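Local coordinates for protein bile acid 7a-dehydratase, BaiE (PDB 4L8P) that probably catalyses the removal of water from the 7-alpha-hydroxyl position of bile acid intermediates, a step of intestinal bacterial bile acid 7-alpha-dehydroxylation, at residues Glu32-Asn37 and Tyr149-Gly154; Lys46-Arg51 and Trp58-Thr63; Gly76-His81 and Thr87-Ala92. All coordinates share one frame; numbering follows the deposited sequence.

Contact 1: Glu32-Asn37 and Tyr149-Gly154; sequences EIQRLN and YEKIDG
Gln34 and Lys151 are the two residues that touch here, and they meet by their nitrogen ends: Gln34 NE2 lies 3.3 Å from Lys151 NZ. Both atoms are donors, so this approach cannot be a bond between them; acceptors shared by both probably account for it. Along 149-154, Tyr149 turns its side chain into the protein, where its ring rests on Ile42 and Leu45 of the long helix 22-55 and its OH bonds to Trp121 NE1. Glu150 takes its polar end to Ser66, its OE2 hydrogen-bonded to Ser66 OG. Lys151 then leaves the strand on the helix side. With its CG opposite the backbone N (chi1 -165°) and every later torsion extended, the chain runs out straight, delivering the ammonium to the helix. Gln34 comes to meet it by a kink at chi2 (61°), which brings the amide end nearer to the strand, and the two chains run aslant to each other. One water accepts from Lys151 NZ at 2.9 Å and from Gln34 NE2 at 3.1 Å, while Asp38 OD1, one turn further along the helix, forms a salt bridge with Lys151 and a weak hydrogen bond with Gln34 NE2. The carboxylate probably offsets the lysine's charge and lets the two donors lie close. Beyond Ile152 the chain reverses through Asp153 and Gly154, whose phi values are both positive, as in a type I' turn. Another face of the helix, with Ile33 and Leu36, packs on its counterparts in the two neighbouring subunits. The whole is a surface tie between the beta hairpin of strands 137-152 and 155-172, closed by a two-residue turn, and the long N-terminal helix that crosses the antiparallel sheet in the cystatin-like fold of SnoaL-like proteins.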
loop_
_atom_site.group_PDB
_atom_site.type_symbol
_atom_site.label_atom_id
_atom_site.label_comp_id
_atom_site.label_asym_id
_atom_site.label_seq_id
_atom_site.Cartn_x
_atom_site.Cartn_y
_atom_site.Cartn_z
ATOM N N GLU A 32 -0.881 22.329 11.644
ATOM C CA GLU A 32 -0.122 21.299 10.907
ATOM C C GLU A 32 -0.309 19.914 11.497
ATOM O O GLU A 32 -0.508 18.936 10.767
ATOM C CB GLU A 32 1.384 21.617 10.861
ATOM C CG GLU A 32 1.790 22.857 10.112
ATOM C CD GLU A 32 1.272 22.864 8.690
ATOM O OE1 GLU A 32 1.572 21.911 7.938
ATOM O OE2 GLU A 32 0.550 23.814 8.323
ATOM N N ILE A 33 -0.281 19.809 12.821
ATOM C CA ILE A 33 -0.421 18.504 13.470
ATOM C C ILE A 33 -1.863 17.993 13.313
ATOM O O ILE A 33 -2.072 16.816 13.101
ATOM C CB ILE A 33 0.004 18.537 14.974
ATOM C CG1 ILE A 33 0.291 17.129 15.497
ATOM C CG2 ILE A 33 -1.040 19.168 15.856
ATOM C CD1 ILE A 33 1.636 16.610 15.053
ATOM N N GLN A 34 -2.848 18.889 13.389
ATOM C CA GLN A 34 -4.233 18.474 13.211
ATOM C C GLN A 34 -4.412 17.888 11.804
ATOM O O GLN A 34 -5.084 16.868 11.636
ATOM C CB GLN A 34 -5.235 19.617 13.429
ATOM C CG GLN A 34 -6.707 19.174 13.338
ATOM C CD GLN A 34 -7.054 18.122 14.395
ATOM O OE1 GLN A 34 -6.991 18.398 15.588
ATOM N NE2 GLN A 34 -7.395 16.899 13.960
ATOM N N ARG A 35 -3.813 18.523 10.812
ATOM C CA ARG A 35 -3.890 18.033 9.434
ATOM C C ARG A 35 -3.299 16.620 9.330
ATOM O O ARG A 35 -3.928 15.705 8.754
ATOM C CB ARG A 35 -3.193 18.988 8.465
ATOM C CG ARG A 35 -3.138 18.489 7.024
ATOM C CD ARG A 35 -2.480 19.467 6.048
ATOM N NE ARG A 35 -2.084 18.736 4.815
ATOM C CZ ARG A 35 -0.916 18.110 4.580
ATOM N NH1 ARG A 35 0.079 18.074 5.479
ATOM N NH2 ARG A 35 -0.727 17.499 3.405
ATOM N N LEU A 36 -2.092 16.428 9.883
ATOM C CA LEU A 36 -1.458 15.110 9.829
ATOM C C LEU A 36 -2.232 14.054 10.580
ATOM O O LEU A 36 -2.349 12.916 10.119
ATOM C CB LEU A 36 -0.037 15.156 10.352
ATOM C CG LEU A 36 0.929 15.940 9.469
ATOM C CD1 LEU A 36 2.211 16.178 10.235
ATOM C CD2 LEU A 36 1.222 15.247 8.167
ATOM N N ASN A 37 -2.770 14.432 11.744
ATOM C CA ASN A 37 -3.640 13.517 12.479
ATOM C C ASN A 37 -4.882 13.111 11.684
ATOM O O ASN A 37 -5.272 11.920 11.682
ATOM C CB ASN A 37 -4.101 14.126 13.814
ATOM C CG ASN A 37 -3.045 14.012 14.899
ATOM O OD1 ASN A 37 -2.135 13.191 14.808
ATOM N ND2 ASN A 37 -3.185 14.813 15.941
ATOM N N TYR A 149 -14.953 12.373 2.577
ATOM C CA TYR A 149 -15.061 12.048 3.996
ATOM C C TYR A 149 -15.614 13.232 4.748
ATOM O O TYR A 149 -15.470 14.400 4.342
ATOM C CB TYR A 149 -13.696 11.690 4.616
ATOM C CG TYR A 149 -12.877 10.684 3.834
ATOM C CD1 TYR A 149 -13.113 9.303 3.954
ATOM C CD2 TYR A 149 -11.905 11.095 2.967
ATOM C CE1 TYR A 149 -12.369 8.379 3.192
ATOM C CE2 TYR A 149 -11.162 10.186 2.238
ATOM C CZ TYR A 149 -11.392 8.819 2.366
ATOM O OH TYR A 149 -10.638 7.903 1.615
ATOM N N GLU A 150 -16.205 12.934 5.883
ATOM C CA GLU A 150 -16.622 13.990 6.792
ATOM C C GLU A 150 -16.348 13.615 8.219
ATOM O O GLU A 150 -16.334 12.442 8.572
ATOM C CB GLU A 150 -18.059 14.372 6.542
ATOM C CG GLU A 150 -19.095 13.416 7.038
ATOM C CD GLU A 150 -20.502 13.940 6.775
ATOM O OE1 GLU A 150 -20.796 15.119 7.095
ATOM O OE2 GLU A 150 -21.314 13.160 6.263
ATOM N N LYS A 151 -16.104 14.642 9.024
ATOM C CA LYS A 151 -15.717 14.480 10.415
ATOM C C LYS A 151 -16.896 14.970 11.263
ATOM O O LYS A 151 -17.344 16.104 11.120
ATOM C CB LYS A 151 -14.465 15.291 10.736
ATOM C CG LYS A 151 -13.821 14.887 12.059
ATOM C CD LYS A 151 -12.559 15.706 12.334
ATOM C CE LYS A 151 -11.735 15.121 13.455
ATOM N NZ LYS A 151 -10.521 15.963 13.688
ATOM N N ILE A 152 -17.395 14.079 12.115
ATOM C CA ILE A 152 -18.565 14.349 12.958
ATOM C C ILE A 152 -18.192 13.949 14.372
ATOM O O ILE A 152 -17.757 12.812 14.592
ATOM C CB ILE A 152 -19.792 13.553 12.467
ATOM C CG1 ILE A 152 -20.181 14.009 11.053
ATOM C CG2 ILE A 152 -20.954 13.727 13.455
ATOM C CD1 ILE A 152 -21.157 13.098 10.335
ATOM N N ASP A 153 -18.316 14.900 15.316
ATOM C CA ASP A 153 -17.973 14.684 16.728
ATOM C C ASP A 153 -16.632 13.987 16.937
ATOM O O ASP A 153 -16.542 13.010 17.681
ATOM C CB ASP A 153 -19.112 13.924 17.441
ATOM C CG ASP A 153 -20.465 14.640 17.339
ATOM O OD1 ASP A 153 -20.506 15.885 17.209
ATOM O OD2 ASP A 153 -21.501 13.948 17.385
ATOM N N GLY A 154 -15.602 14.452 16.223
ATOM C CA GLY A 154 -14.223 13.974 16.387
ATOM C C GLY A 154 -13.802 12.751 15.589
ATOM O O GLY A 154 -12.649 12.322 15.653
HETATM O O HOH W 1 -8.760 14.691 15.664
#

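Contact 2: Lys46-Arg51 and Trp58-Thr63; sequences KAKYFR and WDELET
Thr63 OG1 is gripped twice. It accepts from Lys48 NZ at 2.9 Å, and it donates to Glu60 O, with Thr63 OG1 and Glu60 O 2.6 Å apart. This second bond lies in the carbonyl plane, with a C=O...OG1 angle of 146°. Glu60 O also takes the backbone Thr63 N, so one carbonyl receives both donors of the same threonine. With the hydroxyl thus directed into its own segment, its oxygen remains available to the lysine from the other side of the contact. Lys48 spans the gap fully extended, all four torsions near 180°, and its CE rides past Glu60 CG at 3.7 Å, the two chains crossing at about a right angle. The segments belong to an antiparallel helical hairpin: helix 22-55 is followed almost at once by the short helix 58-62, and the two local axes approach to 9.2 Å at 157°. Between them Leu61 fills the apolar part, CD2 lying 4.1 Å from Tyr49 CE2 and meeting the ring obliquely, while CD1 packs beside Tyr49 O. A bound pentaethylene glycol, probably from the crystallisation liquor, comes within about 3 Å of the tyrosine side chain. On the other flank the carboxylate of Glu60 falls short of a salt bridge with either Lys48 or Arg51. A water joins it to Arg51 instead, lying in the guanidinium plane at its edge, donating to Glu60 OE2 at 2.8 Å and accepting from Arg51 NH2. The firmer partner of Arg51 is Glu108 of the third subunit, which forms a salt bridge with NE.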
loop_
_atom_site.group_PDB
_atom_site.type_symbol
_atom_site.label_atom_id
_atom_site.label_comp_id
_atom_site.label_asym_id
_atom_site.label_seq_id
_atom_site.Cartn_x
_atom_site.Cartn_y
_atom_site.Cartn_z
ATOM N N LYS A 46 -10.155 4.058 6.017
ATOM C CA LYS A 46 -10.267 3.306 4.759
ATOM C C LYS A 46 -9.734 1.876 4.902
ATOM O O LYS A 46 -10.313 0.928 4.352
ATOM C CB LYS A 46 -9.564 4.035 3.616
ATOM C CG LYS A 46 -9.869 3.428 2.238
ATOM C CD LYS A 46 -11.349 3.630 1.847
ATOM C CE LYS A 46 -11.574 3.306 0.379
ATOM N NZ LYS A 46 -12.842 3.801 -0.156
ATOM N N ALA A 47 -8.670 1.706 5.668
ATOM C CA ALA A 47 -8.139 0.367 5.972
ATOM C C ALA A 47 -9.191 -0.506 6.643
ATOM O O ALA A 47 -9.382 -1.657 6.259
ATOM C CB ALA A 47 -6.914 0.478 6.848
ATOM N N LYS A 48 -9.877 0.065 7.627
ATOM C CA LYS A 48 -10.933 -0.632 8.348
ATOM C C LYS A 48 -12.071 -0.992 7.387
ATOM O O LYS A 48 -12.606 -2.105 7.454
ATOM C CB LYS A 48 -11.450 0.218 9.518
ATOM C CG LYS A 48 -12.592 -0.392 10.298
ATOM C CD LYS A 48 -13.024 0.530 11.442
ATOM C CE LYS A 48 -14.280 0.032 12.141
ATOM N NZ LYS A 48 -14.808 1.043 13.123
ATOM N N TYR A 49 -12.462 -0.062 6.518
ATOM C CA TYR A 49 -13.488 -0.343 5.514
ATOM C C TYR A 49 -13.136 -1.597 4.691
ATOM O O TYR A 49 -13.972 -2.503 4.537
ATOM C CB TYR A 49 -13.722 0.901 4.626
ATOM C CG TYR A 49 -14.630 0.661 3.452
ATOM C CD1 TYR A 49 -14.109 0.216 2.238
ATOM C CD2 TYR A 49 -16.007 0.845 3.560
ATOM C CE1 TYR A 49 -14.933 -0.064 1.167
ATOM C CE2 TYR A 49 -16.849 0.582 2.478
ATOM C CZ TYR A 49 -16.305 0.120 1.294
ATOM O OH TYR A 49 -17.131 -0.126 0.201
ATOM N N PHE A 50 -11.909 -1.646 4.148
ATOM C CA PHE A 50 -11.517 -2.789 3.316
ATOM C C PHE A 50 -11.455 -4.093 4.080
ATOM O O PHE A 50 -11.907 -5.131 3.596
ATOM C CB PHE A 50 -10.156 -2.555 2.635
ATOM C CG PHE A 50 -10.155 -1.493 1.563
ATOM C CD1 PHE A 50 -11.135 -1.453 0.584
ATOM C CD2 PHE A 50 -9.115 -0.560 1.511
ATOM C CE1 PHE A 50 -11.088 -0.495 -0.420
ATOM C CE2 PHE A 50 -9.080 0.393 0.510
ATOM C CZ PHE A 50 -10.063 0.419 -0.447
ATOM N N ARG A 51 -10.920 -4.029 5.290
ATOM C CA ARG A 51 -10.842 -5.199 6.144
ATOM C C ARG A 51 -12.241 -5.736 6.482
ATOM O O ARG A 51 -12.487 -6.945 6.423
ATOM C CB ARG A 51 -10.017 -4.851 7.400
ATOM C CG ARG A 51 -9.937 -5.918 8.453
ATOM C CD ARG A 51 -8.926 -5.511 9.540
ATOM N NE ARG A 51 -9.180 -4.219 10.193
ATOM C CZ ARG A 51 -10.074 -4.011 11.176
ATOM N NH1 ARG A 51 -10.860 -4.997 11.613
ATOM N NH2 ARG A 51 -10.200 -2.799 11.708
ATOM N N TRP A 58 -20.271 -6.968 8.485
ATOM C CA TRP A 58 -21.135 -5.956 7.913
ATOM C C TRP A 58 -21.534 -4.889 8.927
ATOM O O TRP A 58 -21.535 -3.700 8.590
ATOM C CB TRP A 58 -22.362 -6.570 7.246
ATOM C CG TRP A 58 -22.024 -7.588 6.192
ATOM C CD1 TRP A 58 -22.454 -8.900 6.138
ATOM C CD2 TRP A 58 -21.214 -7.384 5.031
ATOM N NE1 TRP A 58 -21.933 -9.517 5.011
ATOM C CE2 TRP A 58 -21.169 -8.612 4.323
ATOM C CE3 TRP A 58 -20.485 -6.285 4.528
ATOM C CZ2 TRP A 58 -20.457 -8.761 3.111
ATOM C CZ3 TRP A 58 -19.759 -6.441 3.315
ATOM C CH2 TRP A 58 -19.751 -7.680 2.639
ATOM N N ASP A 59 -21.806 -5.315 10.164
ATOM C CA ASP A 59 -22.097 -4.355 11.244
ATOM C C ASP A 59 -20.944 -3.409 11.528
ATOM O O ASP A 59 -21.156 -2.211 11.706
ATOM C CB ASP A 59 -22.476 -5.073 12.548
ATOM C CG ASP A 59 -23.816 -5.782 12.454
ATOM O OD1 ASP A 59 -24.638 -5.394 11.604
ATOM O OD2 ASP A 59 -24.036 -6.731 13.239
ATOM N N GLU A 60 -19.736 -3.954 11.590
ATOM C CA GLU A 60 -18.528 -3.121 11.726
ATOM C C GLU A 60 -18.290 -2.207 10.516
ATOM O O GLU A 60 -17.978 -1.015 10.680
ATOM C CB GLU A 60 -17.290 -3.975 12.051
ATOM C CG GLU A 60 -16.129 -3.142 12.587
ATOM C CD GLU A 60 -14.991 -3.962 13.185
ATOM O OE1 GLU A 60 -15.024 -5.217 13.150
ATOM O OE2 GLU A 60 -14.041 -3.335 13.699
ATOM N N LEU A 61 -18.484 -2.722 9.296
ATOM C CA LEU A 61 -18.366 -1.870 8.110
ATOM C C LEU A 61 -19.310 -0.668 8.179
ATOM O O LEU A 61 -18.964 0.457 7.800
ATOM C CB LEU A 61 -18.657 -2.655 6.844
ATOM C CG LEU A 61 -18.355 -1.878 5.551
ATOM C CD1 LEU A 61 -17.920 -2.887 4.502
ATOM C CD2 LEU A 61 -19.555 -1.122 4.987
ATOM N N GLU A 62 -20.528 -0.890 8.669
ATOM C CA GLU A 62 -21.509 0.180 8.795
ATOM C C GLU A 62 -20.996 1.375 9.630
ATOM O O GLU A 62 -21.335 2.515 9.337
ATOM C CB GLU A 62 -22.811 -0.366 9.426
ATOM C CG GLU A 62 -23.994 0.578 9.326
ATOM C CD GLU A 62 -25.285 -0.031 9.876
ATOM O OE1 GLU A 62 -25.439 -1.254 9.786
ATOM O OE2 GLU A 62 -26.135 0.732 10.370
ATOM N N THR A 63 -20.135 1.120 10.607
ATOM C CA THR A 63 -19.573 2.180 11.474
ATOM C C THR A 63 -18.574 3.096 10.756
ATOM O O THR A 63 -18.254 4.158 11.262
ATOM C CB THR A 63 -18.889 1.630 12.737
ATOM O OG1 THR A 63 -17.659 0.951 12.404
ATOM C CG2 THR A 63 -19.812 0.707 13.515
HETATM O O HOH W 2 -11.594 -2.143 14.244
#

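Contact 3: Gly76-His81 and Thr87-Ala92; sequences GKLVFH and TEYLAA
This is an apolar, largely aromatic contact on the surface of the domain, where Phe80, in the second strand of a small beta hairpin, and Leu78, just before that strand, pack against Tyr89 of the helix that follows. The evidence is the way Tyr89 divides its ring between the two partners. At its root, Phe80 CZ sits over one face, 3.4 Å from Tyr89 CG, and Phe80 CE1 reaches Tyr89 CB at 3.6 Å. The ring centroids are 5.1 Å apart and the planes 37° apart, an oblique pairing in which CZ of the phenylalanine meets the tyrosine ring. At the far end of the same ring, Leu78 CD1 comes to 3.6 Å from Tyr89 CZ and to 3.3 Å from Tyr89 OH, its chain crossing the tyrosine at about a right angle. Leu78 and Phe80, two residues apart, both set out toward the helix. Tyr89 spans both because its chi1 of 168° sets CG beside the carbonyl carbon, and from there the ring extends with its root at Phe80 and its hydroxyl end at Leu78. The hairpin and helix are further joined by Phe80 resting on Glu85 and Val86 and by a hydrogen bond from His81 N to Glu85 OE1. Phe80 also lies about 4 Å from a bound pentaethylene glycol, probably from the crystallisation liquor. The arrangement is a beta-hairpin-to-helix connection, in which helix 83-93, following the two-stranded sheet 73-74/79-80 in the chain, packs back against it outside the main four-stranded sheet of the SnoaL-like domain.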
loop_
_atom_site.group_PDB
_atom_site.type_symbol
_atom_site.label_atom_id
_atom_site.label_comp_id
_atom_site.label_asym_id
_atom_site.label_seq_id
_atom_site.Cartn_x
_atom_site.Cartn_y
_atom_site.Cartn_z
ATOM N N GLY A 76 -21.047 6.590 -7.354
ATOM C CA GLY A 76 -21.210 7.078 -8.712
ATOM C C GLY A 76 -22.034 6.147 -9.593
ATOM O O GLY A 76 -22.469 6.553 -10.655
ATOM N N LYS A 77 -22.223 4.892 -9.159
ATOM C CA LYS A 77 -22.955 3.878 -9.933
ATOM C C LYS A 77 -24.136 3.345 -9.110
ATOM O O LYS A 77 -25.257 3.290 -9.574
ATOM C CB LYS A 77 -22.006 2.750 -10.350
ATOM C CG LYS A 77 -21.231 3.007 -11.651
ATOM C CD LYS A 77 -20.071 3.946 -11.481
ATOM C CE LYS A 77 -19.191 3.956 -12.724
ATOM N NZ LYS A 77 -17.975 4.782 -12.521
ATOM N N LEU A 78 -23.826 2.916 -7.891
ATOM C CA LEU A 78 -24.789 2.425 -6.943
ATOM C C LEU A 78 -25.066 3.543 -5.949
ATOM O O LEU A 78 -24.162 4.256 -5.535
ATOM C CB LEU A 78 -24.210 1.196 -6.245
ATOM C CG LEU A 78 -23.953 0.013 -7.206
ATOM C CD1 LEU A 78 -23.197 -1.113 -6.510
ATOM C CD2 LEU A 78 -25.261 -0.515 -7.786
ATOM N N VAL A 79 -26.308 3.686 -5.553
ATOM C CA VAL A 79 -26.690 4.735 -4.622
ATOM C C VAL A 79 -27.701 4.193 -3.621
ATOM O O VAL A 79 -28.694 3.538 -3.987
ATOM C CB VAL A 79 -27.200 6.019 -5.349
ATOM C CG1 VAL A 79 -28.145 5.673 -6.482
ATOM C CG2 VAL A 79 -27.854 6.990 -4.372
ATOM N N PHE A 80 -27.430 4.481 -2.351
ATOM C CA PHE A 80 -28.283 4.097 -1.235
ATOM C C PHE A 80 -28.551 5.289 -0.311
ATOM O O PHE A 80 -27.870 6.318 -0.347
ATOM C CB PHE A 80 -27.654 2.925 -0.483
ATOM C CG PHE A 80 -27.243 1.805 -1.386
ATOM C CD1 PHE A 80 -28.175 0.847 -1.800
ATOM C CD2 PHE A 80 -25.956 1.757 -1.907
ATOM C CE1 PHE A 80 -27.815 -0.171 -2.673
ATOM C CE2 PHE A 80 -25.593 0.726 -2.771
ATOM C CZ PHE A 80 -26.518 -0.226 -3.156
ATOM N N HIS A 81 -29.533 5.126 0.564
ATOM C CA HIS A 81 -29.998 6.260 1.384
ATOM C C HIS A 81 -29.740 6.145 2.888
ATOM O O HIS A 81 -30.053 7.073 3.628
ATOM C CB HIS A 81 -31.473 6.506 1.056
ATOM C CG HIS A 81 -31.695 6.764 -0.403
ATOM N ND1 HIS A 81 -31.351 7.957 -1.006
ATOM C CD2 HIS A 81 -32.135 5.956 -1.396
ATOM C CE1 HIS A 81 -31.613 7.887 -2.299
ATOM N NE2 HIS A 81 -32.089 6.682 -2.561
ATOM N N THR A 87 -25.081 -1.768 3.702
ATOM C CA THR A 87 -24.631 -3.086 4.182
ATOM C C THR A 87 -25.598 -4.218 3.816
ATOM O O THR A 87 -25.150 -5.352 3.605
ATOM C CB THR A 87 -24.295 -3.071 5.691
ATOM O OG1 THR A 87 -25.464 -2.701 6.429
ATOM C CG2 THR A 87 -23.194 -2.078 5.975
ATOM N N GLU A 88 -26.902 -3.929 3.713
ATOM C CA GLU A 88 -27.837 -4.908 3.161
ATOM C C GLU A 88 -27.524 -5.279 1.713
ATOM O O GLU A 88 -27.590 -6.443 1.341
ATOM C CB GLU A 88 -29.286 -4.438 3.284
ATOM C CG GLU A 88 -29.797 -4.547 4.710
ATOM C CD GLU A 88 -31.172 -3.912 4.928
ATOM O OE1 GLU A 88 -31.516 -2.900 4.265
ATOM O OE2 GLU A 88 -31.902 -4.426 5.800
ATOM N N TYR A 89 -27.210 -4.289 0.891
ATOM C CA TYR A 89 -26.789 -4.548 -0.480
ATOM C C TYR A 89 -25.506 -5.406 -0.490
ATOM O O TYR A 89 -25.434 -6.415 -1.196
ATOM C CB TYR A 89 -26.566 -3.239 -1.273
ATOM C CG TYR A 89 -25.855 -3.492 -2.601
ATOM C CD1 TYR A 89 -26.570 -3.928 -3.733
ATOM C CD2 TYR A 89 -24.468 -3.366 -2.711
ATOM C CE1 TYR A 89 -25.922 -4.204 -4.933
ATOM C CE2 TYR A 89 -23.811 -3.653 -3.907
ATOM C CZ TYR A 89 -24.542 -4.069 -5.008
ATOM O OH TYR A 89 -23.872 -4.344 -6.180
ATOM N N LEU A 90 -24.505 -4.987 0.264
ATOM C CA LEU A 90 -23.207 -5.671 0.231
ATOM C C LEU A 90 -23.292 -7.120 0.708
ATOM O O LEU A 90 -22.687 -8.016 0.102
ATOM C CB LEU A 90 -22.151 -4.914 1.014
ATOM C CG LEU A 90 -21.714 -3.548 0.451
ATOM C CD1 LEU A 90 -20.786 -2.859 1.440
ATOM C CD2 LEU A 90 -21.040 -3.661 -0.912
ATOM N N ALA A 91 -24.063 -7.354 1.763
ATOM C CA ALA A 91 -24.241 -8.709 2.280
ATOM C C ALA A 91 -24.854 -9.638 1.229
ATOM O O ALA A 91 -24.442 -10.798 1.118
ATOM C CB ALA A 91 -25.076 -8.676 3.545
ATOM N N ALA A 92 -25.802 -9.119 0.443
ATOM C CA ALA A 92 -26.401 -9.874 -0.668
ATOM C C ALA A 92 -25.478 -10.011 -1.867
ATOM O O ALA A 92 -25.391 -11.086 -2.461
ATOM C CB ALA A 92 -27.729 -9.239 -1.101
#

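In the fold
Contact 1 closes the widest loop, since its segments lie 112 residues apart in sequence, and contacts 2 and 3 follow one another in series inside it. Contacts 1 and 2 both draw on helix 22-55, their centres 19 Å apart, and both touch the third subunit, so this helix connects domain and trimer interface. Contact 3 touches no other chain; its centre is 14 Å from that of contact 2 and 27 Å from that of contact 1. Trp58 bridges contacts 2 and 3, its NE1 lying 3.6 Å from Ala91 CB. Helix 22-55, helix 58-62 and helix 83-93 thus pack in succession within one SnoaL-like domain, while contact 1 ties the first to the main sheet.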